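Local structure of putative uncharacterized protein smu.1377c (Streptococcus mutans, 3L7V) at residues 98-103 against 119-124; 115-120 against 127-132; 162-165 against 169-172; 240-243 against 249-252. The protein is of unknown function but carries a YrdC-like domain, may bind double-stranded RNA and may take part in tRNA modification. All coordinates share one frame; numbering follows the deposited sequence.

Contact 1 (98-103 against 119-124); sequences GSMEEL and KHWDED
G98, whose carbonyl meets the ring of W121, gives its backbone N to E102 OE1 at 3.2 Å. The bond is nearly straight (173°). It reaches OE1 on the anti side of the carboxylate, tilted out of its plane. E102 N in turn makes a weak capping bond of 3.5 Å to S99 OG, so S99 is the N-cap of helix 100-106. The two bonds hold the corner before this helix in shape, and W121 of helix 111-123 packs against that corner. The indole has CG anti to the backbone N (chi1 -171°), which sends the ring across to the other helix. W121 CH2 lies obliquely 3.5 Å from S99 CA. G98 O sits at the ring edge, near its plane, 3.7 Å from W121 CH2. The selenomethionine M100 covers part of one face. M100 CG is 4.1 Å from the centroid of the W121 five-membered ring, a CH-pi contact. The bend at chi2 (-71°) turns M100 SE back beside the indole, obliquely 5.0 Å from the centroid of the W121 five-membered ring, a Met-aromatic contact. The opposite face receives K164, from outside both segments, in a cation-pi interaction. Just after the helix of W121, D124 takes positive phi, a Schellman motif. The polar bonds here stay within their own segments. The two segments are therefore probably joined mainly by dispersion.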
loop_
_atom_site.group_PDB
_atom_site.type_symbol
_atom_site.label_atom_id
_atom_site.label_comp_id
_atom_site.label_asym_id
_atom_site.label_seq_id
_atom_site.Cartn_x
_atom_site.Cartn_y
_atom_site.Cartn_z
ATOM N N GLY A 98 9.291 1.136 1.399
ATOM C CA GLY A 98 10.391 0.666 0.574
ATOM C C GLY A 98 11.418 -0.169 1.339
ATOM O O GLY A 98 12.386 -0.676 0.749
ATOM N N SER A 99 11.215 -0.310 2.648
ATOM C CA SER A 99 12.077 -1.156 3.472
ATOM C C SER A 99 11.494 -1.347 4.848
ATOM O O SER A 99 10.609 -0.594 5.276
ATOM C CB SER A 99 13.486 -0.559 3.608
ATOM O OG SER A 99 13.439 0.698 4.262
HETATM N N MSE A 100 12.021 -2.340 5.552
HETATM C CA MSE A 100 11.578 -2.639 6.913
HETATM C C MSE A 100 11.956 -1.531 7.880
HETATM O O MSE A 100 11.311 -1.343 8.911
HETATM C CB MSE A 100 12.152 -3.979 7.386
HETATM C CG MSE A 100 11.528 -5.178 6.692
HETATM SE SE MSE A 100 9.658 -5.598 7.183
HETATM C CE MSE A 100 9.879 -5.781 9.136
ATOM N N GLU A 101 13.005 -0.795 7.535
ATOM C CA GLU A 101 13.484 0.307 8.362
ATOM C C GLU A 101 12.491 1.464 8.374
ATOM O O GLU A 101 12.214 2.032 9.431
ATOM C CB GLU A 101 14.856 0.786 7.875
ATOM N N GLU A 102 11.954 1.811 7.205
ATOM C CA GLU A 102 10.899 2.834 7.133
ATOM C C GLU A 102 9.661 2.417 7.926
ATOM O O GLU A 102 9.113 3.205 8.693
ATOM C CB GLU A 102 10.510 3.168 5.682
ATOM C CG GLU A 102 9.378 4.199 5.584
ATOM C CD GLU A 102 8.927 4.478 4.154
ATOM O OE1 GLU A 102 9.420 3.815 3.212
ATOM O OE2 GLU A 102 8.083 5.376 3.970
ATOM N N LEU A 103 9.225 1.170 7.759
ATOM C CA LEU A 103 8.105 0.672 8.563
ATOM C C LEU A 103 8.303 0.852 10.077
ATOM O O LEU A 103 7.427 1.377 10.770
ATOM C CB LEU A 103 7.794 -0.789 8.238
ATOM C CG LEU A 103 6.776 -1.445 9.171
ATOM C CD1 LEU A 103 5.369 -0.961 8.848
ATOM C CD2 LEU A 103 6.865 -2.960 9.102
ATOM N N LYS A 119 8.649 -12.192 7.787
ATOM C CA LYS A 119 8.452 -13.399 6.995
ATOM C C LYS A 119 7.846 -13.102 5.627
ATOM O O LYS A 119 8.204 -13.728 4.629
ATOM C CB LYS A 119 7.562 -14.398 7.735
ATOM C CG LYS A 119 7.796 -15.835 7.306
ATOM N N HIS A 120 6.911 -12.160 5.574
ATOM C CA HIS A 120 6.405 -11.724 4.282
ATOM C C HIS A 120 7.495 -11.022 3.447
ATOM O O HIS A 120 7.626 -11.315 2.257
ATOM C CB HIS A 120 5.114 -10.917 4.444
ATOM C CG HIS A 120 3.954 -11.764 4.870
ATOM N ND1 HIS A 120 3.674 -12.035 6.193
ATOM C CD2 HIS A 120 3.044 -12.464 4.147
ATOM C CE1 HIS A 120 2.631 -12.838 6.268
ATOM N NE2 HIS A 120 2.227 -13.114 5.040
ATOM N N TRP A 121 8.304 -10.162 4.087
ATOM C CA TRP A 121 9.480 -9.547 3.444
ATOM C C TRP A 121 10.471 -10.578 2.857
ATOM O O TRP A 121 10.851 -10.491 1.680
ATOM C CB TRP A 121 10.224 -8.606 4.415
ATOM C CG TRP A 121 11.319 -7.778 3.729
ATOM C CD1 TRP A 121 12.638 -8.107 3.602
ATOM C CD2 TRP A 121 11.162 -6.502 3.074
ATOM N NE1 TRP A 121 13.303 -7.132 2.902
ATOM C CE2 TRP A 121 12.424 -6.132 2.576
ATOM C CE3 TRP A 121 10.073 -5.656 2.844
ATOM C CZ2 TRP A 121 12.631 -4.945 1.858
ATOM C CZ3 TRP A 121 10.282 -4.468 2.126
ATOM C CH2 TRP A 121 11.555 -4.131 1.646
ATOM N N ASP A 122 10.885 -11.540 3.688
ATOM C CA ASP A 122 11.854 -12.566 3.310
ATOM C C ASP A 122 11.393 -13.418 2.131
ATOM O O ASP A 122 12.211 -13.885 1.328
ATOM C CB ASP A 122 12.156 -13.492 4.509
ATOM C CG ASP A 122 13.033 -12.833 5.561
ATOM O OD1 ASP A 122 13.620 -11.759 5.291
ATOM O OD2 ASP A 122 13.140 -13.404 6.663
ATOM N N GLU A 123 10.087 -13.646 2.054
ATOM C CA GLU A 123 9.513 -14.514 1.033
ATOM C C GLU A 123 8.868 -13.751 -0.123
ATOM O O GLU A 123 8.331 -14.350 -1.054
ATOM C CB GLU A 123 8.516 -15.476 1.675
ATOM C CG GLU A 123 9.181 -16.390 2.690
ATOM C CD GLU A 123 8.271 -17.489 3.182
ATOM O OE1 GLU A 123 7.097 -17.532 2.750
ATOM O OE2 GLU A 123 8.734 -18.311 4.005
ATOM N N ASP A 124 8.938 -12.428 -0.063
ATOM C CA ASP A 124 8.418 -11.570 -1.128
ATOM C C ASP A 124 6.912 -11.734 -1.387
ATOM O O ASP A 124 6.496 -11.966 -2.519
ATOM C CB ASP A 124 9.204 -11.773 -2.430
ATOM C CG ASP A 124 8.709 -10.864 -3.557
ATOM O OD1 ASP A 124 8.018 -9.865 -3.255
ATOM O OD2 ASP A 124 9.000 -11.146 -4.741
#

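Contact 2 (115-120 against 127-132); sequences AFYQKH and LGCILP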
loop_
_atom_site.group_PDB
_atom_site.type_symbol
_atom_site.label_atom_id
_atom_site.label_comp_id
_atom_site.label_asym_id
_atom_site.label_seq_id
_atom_site.Cartn_x
_atom_site.Cartn_y
_atom_site.Cartn_z
ATOM N N ALA A 115 7.590 -9.689 13.571
ATOM C CA ALA A 115 7.961 -11.008 13.051
ATOM C C ALA A 115 7.056 -11.487 11.900
ATOM O O ALA A 115 7.530 -12.136 10.960
ATOM C CB ALA A 115 7.951 -12.047 14.189
ATOM N N PHE A 116 5.757 -11.205 12.010
ATOM C CA PHE A 116 4.775 -11.484 10.939
ATOM C C PHE A 116 5.161 -10.812 9.609
ATOM O O PHE A 116 5.194 -11.473 8.577
ATOM C CB PHE A 116 3.356 -11.062 11.377
ATOM C CG PHE A 116 2.251 -11.472 10.412
ATOM C CD1 PHE A 116 1.869 -12.802 10.291
ATOM C CD2 PHE A 116 1.570 -10.517 9.662
ATOM C CE1 PHE A 116 0.860 -13.180 9.415
ATOM C CE2 PHE A 116 0.558 -10.886 8.785
ATOM C CZ PHE A 116 0.201 -12.220 8.661
ATOM N N TYR A 117 5.473 -9.513 9.652
ATOM C CA TYR A 117 5.941 -8.759 8.478
ATOM C C TYR A 117 7.278 -9.240 7.874
ATOM O O TYR A 117 7.433 -9.273 6.647
ATOM C CB TYR A 117 6.115 -7.287 8.849
ATOM C CG TYR A 117 4.970 -6.345 8.530
ATOM C CD1 TYR A 117 4.087 -5.932 9.524
ATOM C CD2 TYR A 117 4.811 -5.813 7.246
ATOM C CE1 TYR A 117 3.064 -5.028 9.248
ATOM C CE2 TYR A 117 3.793 -4.915 6.958
ATOM C CZ TYR A 117 2.925 -4.526 7.955
ATOM O OH TYR A 117 1.912 -3.636 7.672
ATOM N N GLN A 118 8.246 -9.569 8.735
ATOM C CA GLN A 118 9.580 -10.015 8.303
ATOM C C GLN A 118 9.526 -11.258 7.425
ATOM O O GLN A 118 10.268 -11.372 6.446
ATOM C CB GLN A 118 10.502 -10.295 9.511
ATOM C CG GLN A 118 11.963 -10.627 9.126
ATOM C CD GLN A 118 12.700 -9.427 8.518
ATOM O OE1 GLN A 118 12.763 -8.353 9.129
ATOM N NE2 GLN A 118 13.252 -9.603 7.305
ATOM N N LYS A 119 8.649 -12.192 7.787
ATOM C CA LYS A 119 8.452 -13.399 6.995
ATOM C C LYS A 119 7.846 -13.102 5.627
ATOM O O LYS A 119 8.204 -13.728 4.629
ATOM C CB LYS A 119 7.562 -14.398 7.735
ATOM C CG LYS A 119 7.796 -15.835 7.306
ATOM N N HIS A 120 6.911 -12.160 5.574
ATOM C CA HIS A 120 6.405 -11.724 4.282
ATOM C C HIS A 120 7.495 -11.022 3.447
ATOM O O HIS A 120 7.626 -11.315 2.257
ATOM C CB HIS A 120 5.114 -10.917 4.444
ATOM C CG HIS A 120 3.954 -11.764 4.870
ATOM N ND1 HIS A 120 3.674 -12.035 6.193
ATOM C CD2 HIS A 120 3.044 -12.464 4.147
ATOM C CE1 HIS A 120 2.631 -12.838 6.268
ATOM N NE2 HIS A 120 2.227 -13.114 5.040
ATOM N N LEU A 127 1.623 -7.637 1.103
ATOM C CA LEU A 127 0.882 -7.605 2.372
ATOM C C LEU A 127 0.565 -6.173 2.831
ATOM O O LEU A 127 1.448 -5.317 2.807
ATOM C CB LEU A 127 1.698 -8.345 3.466
ATOM C CG LEU A 127 1.211 -8.314 4.914
ATOM C CD1 LEU A 127 0.053 -9.309 5.126
ATOM C CD2 LEU A 127 2.368 -8.629 5.856
ATOM N N GLY A 128 -0.677 -5.926 3.265
ATOM C CA GLY A 128 -1.058 -4.660 3.894
ATOM C C GLY A 128 -1.716 -4.790 5.282
ATOM O O GLY A 128 -2.602 -5.618 5.482
ATOM N N CYS A 129 -1.286 -3.978 6.251
ATOM C CA CYS A 129 -1.849 -4.043 7.604
ATOM C C CYS A 129 -2.220 -2.660 8.129
ATOM O O CYS A 129 -1.460 -1.698 7.971
ATOM C CB CYS A 129 -0.882 -4.713 8.606
ATOM S SG CYS A 129 -0.441 -6.480 8.353
ATOM N N ILE A 130 -3.375 -2.581 8.783
ATOM C CA ILE A 130 -3.855 -1.344 9.390
ATOM C C ILE A 130 -3.246 -1.176 10.779
ATOM O O ILE A 130 -3.544 -1.962 11.692
ATOM C CB ILE A 130 -5.395 -1.340 9.493
ATOM C CG1 ILE A 130 -6.011 -1.554 8.111
ATOM C CG2 ILE A 130 -5.915 -0.032 10.119
ATOM C CD1 ILE A 130 -7.505 -1.440 8.106
ATOM N N LEU A 131 -2.397 -0.150 10.922
ATOM C CA LEU A 131 -1.663 0.146 12.166
ATOM C C LEU A 131 -1.801 1.619 12.652
ATOM O O LEU A 131 -2.158 2.498 11.877
ATOM C CB LEU A 131 -0.177 -0.207 11.974
ATOM C CG LEU A 131 0.159 -1.695 11.771
ATOM C CD1 LEU A 131 1.560 -1.895 11.177
ATOM C CD2 LEU A 131 -0.013 -2.486 13.087
ATOM N N PRO A 132 -1.512 1.884 13.941
ATOM C CA PRO A 132 -1.425 3.267 14.450
ATOM C C PRO A 132 -0.043 3.876 14.194
ATOM O O PRO A 132 0.921 3.133 14.042
ATOM C CB PRO A 132 -1.615 3.109 15.969
ATOM C CG PRO A 132 -1.823 1.603 16.222
ATOM C CD PRO A 132 -1.271 0.896 15.008
#
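The rings of Y117 and H120 each present a face to one methyl group, L127 CD2. L127 CD2 is 4.3 Å from the centroid of the Y117 ring, displaced toward the rim. The same L127 CD2 is 3.9 Å from the centroid of the H120 ring, and both approaches are CH-pi contacts. At the edge of the H120 ring, in its plane, lies F116 C. The F116 ring takes H120 CE1 over one face, and L127 CD1 comes to it obliquely, 4.0 Å from F116 CE2. The H120 ring is turned by a bond within the helix. H120 ND1 donates to F116 O at 2.9 Å, with the acceptor close to the imidazole plane. The donor stands above the carbonyl plane. L127 has CG anti to the backbone N (chi1 173°), which carries both of its methyls up among the three rings. Farther along the strand, C129 SG lies obliquely 4.5 Å from the Y117 centroid, a sulfur-aromatic contact. L131 CD1 meets Y117 CE1 at 4.0 Å. The buried hydroxyl Y117 OH passes close to C129 CB, and its hydrogen-bond partner is F161 O on the next strand. Helix 111-123 thus lies on strand 127-132 and runs nearly antiparallel to it, at 162° over these segments, with axes 10.1 Å apart. The strand is hydrogen-bonded between strands 158-163 and 239-241 in the mixed sheet. Helix 273-283 packs beside F116 and H120, and helix 100-106 packs against Y117.

Contact 3 (162-165 against 169-172); sequences VIKF and GEQI
K164 takes left-handed helical backbone angles just after strand 158-163, and K164 CA comes 7.1 Å from E170 CA in helix 167-180. E170 lays its aliphatic stem over the F165 ring. E170 CG stands above the ring centre, 4.1 Å from the centroid of the F165 ring and 13° off the normal, a CH-pi contact. F165 has CG between its backbone N and carbonyl carbon (chi1 46°), and this brings the end of the ring over to the helix. There F165 CE1 is 3.5 Å from G169 C, close against the helix backbone. The carboxylate of E170 lies beyond the ring, its plane turned 65° from that of the ring. The oxygen OE2 accepts from G166 N, just ahead of the helix. The other oxygen faces the lysine, but K164 NZ and E170 OE1 are 4.2 Å apart, beyond a salt bridge. One water bridges the gap, donating to E170 OE1 at 3.1 Å and accepting a weak bond from K164 NZ. A second lies close by, but its distance to OE1 is doubtful. The nearby charge and the start of the helix would probably both favour an ionised glutamate. The segment 162-165 leaves the sheet beside strand 127-132, which pairs with I163. Helix 111-123 packs on I163. The contact therefore closes the turn from strand 158-163 into helix 167-180.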
loop_
_atom_site.group_PDB
_atom_site.type_symbol
_atom_site.label_atom_id
_atom_site.label_comp_id
_atom_site.label_asym_id
_atom_site.label_seq_id
_atom_site.Cartn_x
_atom_site.Cartn_y
_atom_site.Cartn_z
ATOM N N VAL A 162 1.989 -0.980 3.450
ATOM C CA VAL A 162 2.113 -2.083 2.481
ATOM C C VAL A 162 3.561 -2.352 2.092
ATOM O O VAL A 162 4.309 -1.405 1.887
ATOM C CB VAL A 162 1.363 -1.739 1.168
ATOM C CG1 VAL A 162 1.337 -2.930 0.246
ATOM C CG2 VAL A 162 -0.042 -1.271 1.462
ATOM N N ILE A 163 3.937 -3.630 1.962
ATOM C CA ILE A 163 5.264 -4.047 1.467
ATOM C C ILE A 163 5.157 -4.998 0.267
ATOM O O ILE A 163 4.118 -5.605 0.056
ATOM C CB ILE A 163 6.092 -4.835 2.546
ATOM C CG1 ILE A 163 5.262 -6.002 3.117
ATOM C CG2 ILE A 163 6.621 -3.915 3.636
ATOM C CD1 ILE A 163 6.044 -6.998 3.961
ATOM N N LYS A 164 6.253 -5.139 -0.488
ATOM C CA LYS A 164 6.381 -6.106 -1.598
ATOM C C LYS A 164 5.230 -6.070 -2.604
ATOM O O LYS A 164 4.745 -7.108 -3.050
ATOM C CB LYS A 164 6.592 -7.548 -1.083
ATOM C CG LYS A 164 7.890 -7.769 -0.292
ATOM C CD LYS A 164 9.142 -7.454 -1.131
ATOM C CE LYS A 164 10.420 -7.483 -0.282
ATOM N NZ LYS A 164 11.637 -7.264 -1.133
ATOM N N PHE A 165 4.828 -4.866 -2.980
ATOM C CA PHE A 165 3.652 -4.650 -3.806
ATOM C C PHE A 165 3.921 -4.672 -5.303
ATOM O O PHE A 165 2.985 -4.624 -6.084
ATOM C CB PHE A 165 3.006 -3.307 -3.427
ATOM C CG PHE A 165 3.998 -2.166 -3.302
ATOM C CD1 PHE A 165 4.256 -1.328 -4.376
ATOM C CD2 PHE A 165 4.670 -1.938 -2.106
ATOM C CE1 PHE A 165 5.166 -0.275 -4.258
ATOM C CE2 PHE A 165 5.574 -0.893 -1.983
ATOM C CZ PHE A 165 5.823 -0.061 -3.066
ATOM N N GLY A 169 7.401 0.132 -8.425
ATOM C CA GLY A 169 7.052 1.093 -7.391
ATOM C C GLY A 169 7.915 0.944 -6.138
ATOM O O GLY A 169 8.161 1.926 -5.430
ATOM N N GLU A 170 8.371 -0.280 -5.863
ATOM C CA GLU A 170 9.315 -0.511 -4.760
ATOM C C GLU A 170 10.614 0.270 -4.967
ATOM O O GLU A 170 11.124 0.890 -4.024
ATOM C CB GLU A 170 9.626 -2.008 -4.571
ATOM C CG GLU A 170 8.437 -2.874 -4.148
ATOM C CD GLU A 170 8.734 -4.373 -4.224
ATOM O OE1 GLU A 170 9.886 -4.756 -3.943
ATOM O OE2 GLU A 170 7.816 -5.168 -4.561
ATOM N N GLN A 171 11.148 0.246 -6.193
ATOM C CA GLN A 171 12.359 1.021 -6.497
ATOM C C GLN A 171 12.181 2.520 -6.198
ATOM O O GLN A 171 13.015 3.136 -5.525
ATOM C CB GLN A 171 12.841 0.786 -7.940
ATOM C CG GLN A 171 13.313 -0.653 -8.213
ATOM C CD GLN A 171 13.425 -1.001 -9.703
ATOM O OE1 GLN A 171 12.746 -0.416 -10.549
ATOM N NE2 GLN A 171 14.276 -1.976 -10.020
ATOM N N ILE A 172 11.083 3.102 -6.668
ATOM C CA ILE A 172 10.855 4.531 -6.455
ATOM C C ILE A 172 10.681 4.903 -4.980
ATOM O O ILE A 172 11.248 5.888 -4.523
ATOM C CB ILE A 172 9.656 5.043 -7.292
ATOM C CG1 ILE A 172 9.992 4.914 -8.790
ATOM C CG2 ILE A 172 9.296 6.462 -6.880
ATOM C CD1 ILE A 172 8.922 5.406 -9.757
HETATM O O HOH W 1 10.795 -4.085 -1.687
HETATM O O HOH W 2 11.364 -7.475 -4.458
#

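Contact 4 (240-243 against 249-252); sequences VSMV and LIPQ
M242 and I250 form the close part of this contact. M242 O accepts a weak bond from I250 N at 3.3 Å, nearly straight at 171°. The same carbonyl oxygen is wrapped by apolar groups, with I250 CG2 and L249 CD1 each 3.6 Å from M242 O. With I250 CG1 between its backbone N and carbonyl carbon (chi1 62°), both branches come to lie beside M242 O. Farther in, I250 CD1 touches M242 SE at 3.9 Å, where the two side chains pass at a slant. M242 is a selenomethionine. V243 is the looser part. Its backbone forms a single beta bridge with L249, V243 CA and L249 CA being 4.5 Å apart, but its CB points away from the opposite segment. V243 CG2 comes no nearer than 4.1 Å, to L249 N. L249 also starts away from the other segment, but its end swings back to M242 O. Beyond I250 the chain parts from 240-243, and P251 and Q252 are exposed. The contact brings the loop after strand 239-241 back against the end of that strand. On the buried side M242 packs on F116 of helix 111-123 and on C129 and L131 of strand 127-132, and P264 touches both M242 and I250. A single bridge with one weak hydrogen bond is a modest tie. The loop segment is probably held as much by the burial of I250 and of the selenium-bearing chain as by the backbone pairing.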
loop_
_atom_site.group_PDB
_atom_site.type_symbol
_atom_site.label_atom_id
_atom_site.label_comp_id
_atom_site.label_asym_id
_atom_site.label_seq_id
_atom_site.Cartn_x
_atom_site.Cartn_y
_atom_site.Cartn_z
ATOM N N VAL A 240 -5.085 -6.894 6.401
ATOM C CA VAL A 240 -5.273 -7.427 7.771
ATOM C C VAL A 240 -5.332 -6.304 8.810
ATOM O O VAL A 240 -4.405 -5.503 8.906
ATOM C CB VAL A 240 -4.133 -8.405 8.182
ATOM C CG1 VAL A 240 -4.328 -8.907 9.614
ATOM C CG2 VAL A 240 -4.065 -9.583 7.240
ATOM N N SER A 241 -6.415 -6.235 9.584
ATOM C CA SER A 241 -6.508 -5.237 10.652
ATOM C C SER A 241 -5.760 -5.673 11.921
ATOM O O SER A 241 -6.008 -6.756 12.455
ATOM C CB SER A 241 -7.968 -4.950 11.000
ATOM O OG SER A 241 -8.036 -3.944 12.001
HETATM N N MSE A 242 -4.867 -4.810 12.404
HETATM C CA MSE A 242 -4.031 -5.083 13.571
HETATM C C MSE A 242 -4.342 -4.123 14.734
HETATM O O MSE A 242 -3.492 -3.853 15.593
HETATM C CB MSE A 242 -2.541 -4.997 13.183
HETATM C CG MSE A 242 -2.062 -6.126 12.219
HETATM SE SE MSE A 242 -2.066 -7.888 13.107
HETATM C CE MSE A 242 -1.105 -8.929 11.739
ATOM N N VAL A 243 -5.584 -3.661 14.786
ATOM C CA VAL A 243 -5.987 -2.573 15.661
ATOM C C VAL A 243 -7.368 -2.943 16.194
ATOM O O VAL A 243 -8.086 -3.683 15.538
ATOM C CB VAL A 243 -6.059 -1.247 14.805
ATOM C CG1 VAL A 243 -7.502 -0.862 14.460
ATOM C CG2 VAL A 243 -5.326 -0.109 15.458
ATOM N N LEU A 249 -3.624 -0.439 19.137
ATOM C CA LEU A 249 -2.918 -1.696 18.826
ATOM C C LEU A 249 -3.492 -2.912 19.587
ATOM O O LEU A 249 -3.829 -2.796 20.759
ATOM C CB LEU A 249 -1.418 -1.539 19.142
ATOM C CG LEU A 249 -0.373 -2.517 18.578
ATOM C CD1 LEU A 249 -0.462 -2.605 17.062
ATOM C CD2 LEU A 249 1.053 -2.116 19.014
ATOM N N ILE A 250 -3.634 -4.054 18.910
ATOM C CA ILE A 250 -3.994 -5.320 19.579
ATOM C C ILE A 250 -2.890 -5.746 20.549
ATOM O O ILE A 250 -1.723 -5.374 20.365
ATOM C CB ILE A 250 -4.198 -6.477 18.568
ATOM C CG1 ILE A 250 -2.892 -6.744 17.809
ATOM C CG2 ILE A 250 -5.384 -6.187 17.621
ATOM C CD1 ILE A 250 -2.905 -7.968 16.917
ATOM N N PRO A 251 -3.248 -6.526 21.588
ATOM C CA PRO A 251 -2.291 -7.025 22.591
ATOM C C PRO A 251 -1.352 -8.104 22.067
ATOM O O PRO A 251 -1.678 -8.777 21.081
ATOM C CB PRO A 251 -3.198 -7.642 23.669
ATOM C CG PRO A 251 -4.545 -7.080 23.432
ATOM C CD PRO A 251 -4.637 -6.828 21.961
ATOM N N GLN A 252 -0.204 -8.256 22.728
ATOM C CA GLN A 252 0.680 -9.405 22.536
ATOM C C GLN A 252 0.019 -10.657 23.072
ATOM O O GLN A 252 -0.468 -10.661 24.195
ATOM C CB GLN A 252 1.999 -9.219 23.296
ATOM C CG GLN A 252 3.176 -8.746 22.469
ATOM C CD GLN A 252 3.858 -9.862 21.686
ATOM O OE1 GLN A 252 4.393 -10.816 22.257
ATOM N NE2 GLN A 252 3.862 -9.728 20.370
#

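Contact 2 is core, with every touching residue buried. Contact 4 is buried too, but lies farther out, about 18 Å from the chain centre to its own centre. Contacts 1 and 3 are partly buried, and they touch. Contacts 1 and 2 share helix 111-123 and two of its residues, K119 and H120. Contacts 2, 3 and 4 reach the same sheet through the adjacent strands 158-163, 127-132 and 239-241. The chemistry changes with place: methyls and sulfur on aromatic rings in contact 2, a ring on a capped helix start in contact 1, a glutamate stem on a phenylalanine ring, with a water between opposite charges, in contact 3, and a weak backbone pairing in contact 4.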